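Local structure of ricin B-related lectin (Polyporus squamosus, 5MUA) at residues L73-A78 and S110-T115. The protein is a chimeric lectin that binds galactose through a ricin-type beta-trefoil domain and also carries a papain-like, calcium-dependent cysteine protease domain. Residues are numbered along the deposited sequence; the frame is centred on the assembly and turned at random. Where two conformers were deposited one is given.
With GAL (beta-D-galactopyranose), chain J.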
loop_
_atom_site.group_PDB
_atom_site.type_symbol
_atom_site.label_atom_id
_atom_site.label_comp_id
_atom_site.label_asym_id
_atom_site.label_seq_id
_atom_site.Cartn_x
_atom_site.Cartn_y
_atom_site.Cartn_z
ATOM N N LEU B 73 29.961 -8.358 23.595
ATOM C CA LEU B 73 30.583 -8.779 24.850
ATOM C C LEU B 73 31.377 -7.546 25.372
ATOM O O LEU B 73 32.372 -7.114 24.740
ATOM C CB LEU B 73 31.495 -9.975 24.620
ATOM C CG LEU B 73 32.156 -10.511 25.886
ATOM C CD1 LEU B 73 31.148 -11.031 26.927
ATOM C CD2 LEU B 73 33.004 -11.679 25.473
ATOM N N ALA B 74 30.872 -6.943 26.435
ATOM C CA ALA B 74 31.308 -5.635 26.910
ATOM C C ALA B 74 32.788 -5.554 27.100
ATOM O O ALA B 74 33.430 -6.416 27.755
ATOM C CB ALA B 74 30.584 -5.252 28.239
ATOM N N GLY B 75 33.391 -4.578 26.459
ATOM C CA GLY B 75 34.809 -4.337 26.638
ATOM C C GLY B 75 35.745 -5.424 26.095
ATOM O O GLY B 75 36.971 -5.422 26.387
ATOM N N HIS B 76 35.238 -6.309 25.250
ATOM C CA HIS B 76 35.957 -7.421 24.671
ATOM C C HIS B 76 36.508 -8.372 25.765
ATOM O O HIS B 76 37.444 -9.109 25.488
ATOM C CB HIS B 76 37.150 -6.965 23.784
ATOM C CG HIS B 76 36.819 -5.852 22.844
ATOM N ND1 HIS B 76 36.716 -6.054 21.488
ATOM C CD2 HIS B 76 36.667 -4.529 23.050
ATOM C CE1 HIS B 76 36.420 -4.902 20.911
ATOM N NE2 HIS B 76 36.348 -3.976 21.848
ATOM N N ALA B 77 35.966 -8.303 26.980
ATOM C CA ALA B 77 36.599 -8.997 28.117
ATOM C C ALA B 77 36.201 -10.511 28.169
ATOM O O ALA B 77 35.001 -10.927 28.053
ATOM C CB ALA B 77 36.246 -8.285 29.415
ATOM N N ALA B 78 37.235 -11.315 28.367
ATOM C CA ALA B 78 37.104 -12.762 28.476
ATOM C C ALA B 78 36.761 -13.166 29.906
ATOM O O ALA B 78 36.433 -14.325 30.184
ATOM C CB ALA B 78 38.432 -13.430 28.055
ATOM N N SER B 110 31.664 -16.176 21.890
ATOM C CA SER B 110 32.313 -14.927 21.368
ATOM C C SER B 110 33.556 -15.272 20.548
ATOM O O SER B 110 34.440 -16.026 21.026
ATOM C CB SER B 110 32.684 -14.014 22.494
ATOM O OG SER B 110 33.564 -12.998 22.005
ATOM N N LYS B 111 33.623 -14.774 19.318
ATOM C CA LYS B 111 34.789 -15.057 18.450
ATOM C C LYS B 111 36.004 -14.449 19.126
ATOM O O LYS B 111 37.092 -15.014 19.051
ATOM C CB LYS B 111 34.636 -14.390 17.077
ATOM C CG LYS B 111 35.817 -14.686 16.145
ATOM C CD LYS B 111 35.768 -13.850 14.924
ATOM C CE LYS B 111 37.014 -13.982 14.003
ATOM N NZ LYS B 111 36.804 -12.885 13.002
ATOM N N GLU B 112 35.845 -13.317 19.785
ATOM C CA GLU B 112 37.006 -12.662 20.374
ATOM C C GLU B 112 37.596 -13.464 21.512
ATOM O O GLU B 112 38.810 -13.717 21.515
ATOM C CB GLU B 112 36.659 -11.291 20.859
ATOM C CG GLU B 112 37.478 -10.485 21.860
ATOM C CD GLU B 112 38.610 -9.777 21.210
ATOM O OE1 GLU B 112 39.509 -9.364 21.947
ATOM O OE2 GLU B 112 38.547 -9.606 19.981
ATOM N N THR B 113 36.736 -13.910 22.429
ATOM C CA THR B 113 37.204 -14.468 23.694
ATOM C C THR B 113 37.145 -15.942 23.859
ATOM O O THR B 113 37.825 -16.463 24.721
ATOM C CB THR B 113 36.442 -13.847 24.852
ATOM O OG1 THR B 113 35.078 -14.244 24.775
ATOM C CG2 THR B 113 36.566 -12.353 24.870
ATOM N N GLY B 114 36.377 -16.659 23.039
ATOM C CA GLY B 114 36.072 -18.039 23.332
ATOM C C GLY B 114 35.176 -18.233 24.525
ATOM O O GLY B 114 34.983 -19.387 24.928
ATOM N N THR B 115 34.661 -17.162 25.155
ATOM C CA THR B 115 33.686 -17.337 26.248
ATOM C C THR B 115 32.277 -17.366 25.712
ATOM O O THR B 115 32.004 -16.954 24.565
ATOM C CB THR B 115 33.828 -16.281 27.344
ATOM O OG1 THR B 115 33.609 -14.986 26.812
ATOM C CG2 THR B 115 35.251 -16.306 27.947
HETATM C C1 GAL J . 34.256 -1.178 24.151
HETATM C C2 GAL J . 33.943 -2.129 22.997
HETATM C C3 GAL J . 32.498 -2.101 22.542
HETATM C C4 GAL J . 31.588 -2.229 23.773
HETATM C C5 GAL J . 31.994 -1.200 24.863
HETATM C C6 GAL J . 31.235 -1.353 26.163
HETATM O O1 GAL J . 35.537 -1.531 24.588
HETATM O O2 GAL J . 34.771 -1.761 21.881
HETATM O O3 GAL J . 32.341 -3.163 21.565
HETATM O O4 GAL J . 31.755 -3.586 24.259
HETATM O O5 GAL J . 33.380 -1.348 25.216
HETATM O O6 GAL J . 31.605 -0.288 27.022
HETATM O O HOH W 1 39.794 -9.351 24.461
HETATM O O HOH W 2 36.751 -7.514 19.327
HETATM O O HOH W 3 33.517 -13.069 28.952
#
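L73 drives methyl CD2 into the turn 110-115, meeting T113 OG1 tip to tip at 3.4 Å and T115 OG1 at 3.6 Å, while the S110 side chain and W97 of strand 97-100 also touch this leucine. Those two threonine hydroxyls are occupied with each other: T113 OG1 donates to T115 OG1 over 2.6 Å, and T115 OG1 in turn gives its proton to a water held by A77 O. T113 sets CG2 anti to its carbonyl carbon (OG1 chi1 66°), which lays the methyl against the 76-78 backbone, 3.4 Å from H76 O. A78 CB touches CB and CG2 of the same threonine. L73 and S110 end strands 70-73 and 107-110 of a ricin-type beta-trefoil, and the loops that follow them meet here; L73 to H76 line the galactose pocket. No direct hydrogen bond joins the segments. Toward solvent the contact slackens: E112 has two conformers, and in the one modelled here its carboxylate, 70° from the H76 ring plane, stays 3.8 Å away, OE1 to H76 CB. Provisionally, waters bridge E112 OE1 to H76 O and, in the ring plane, E112 OE2 to H76 ND1. Across the ring, H76 NE2 hydrogen-bonds galactose O2 at 2.7 Å, and G75 N donates to O4.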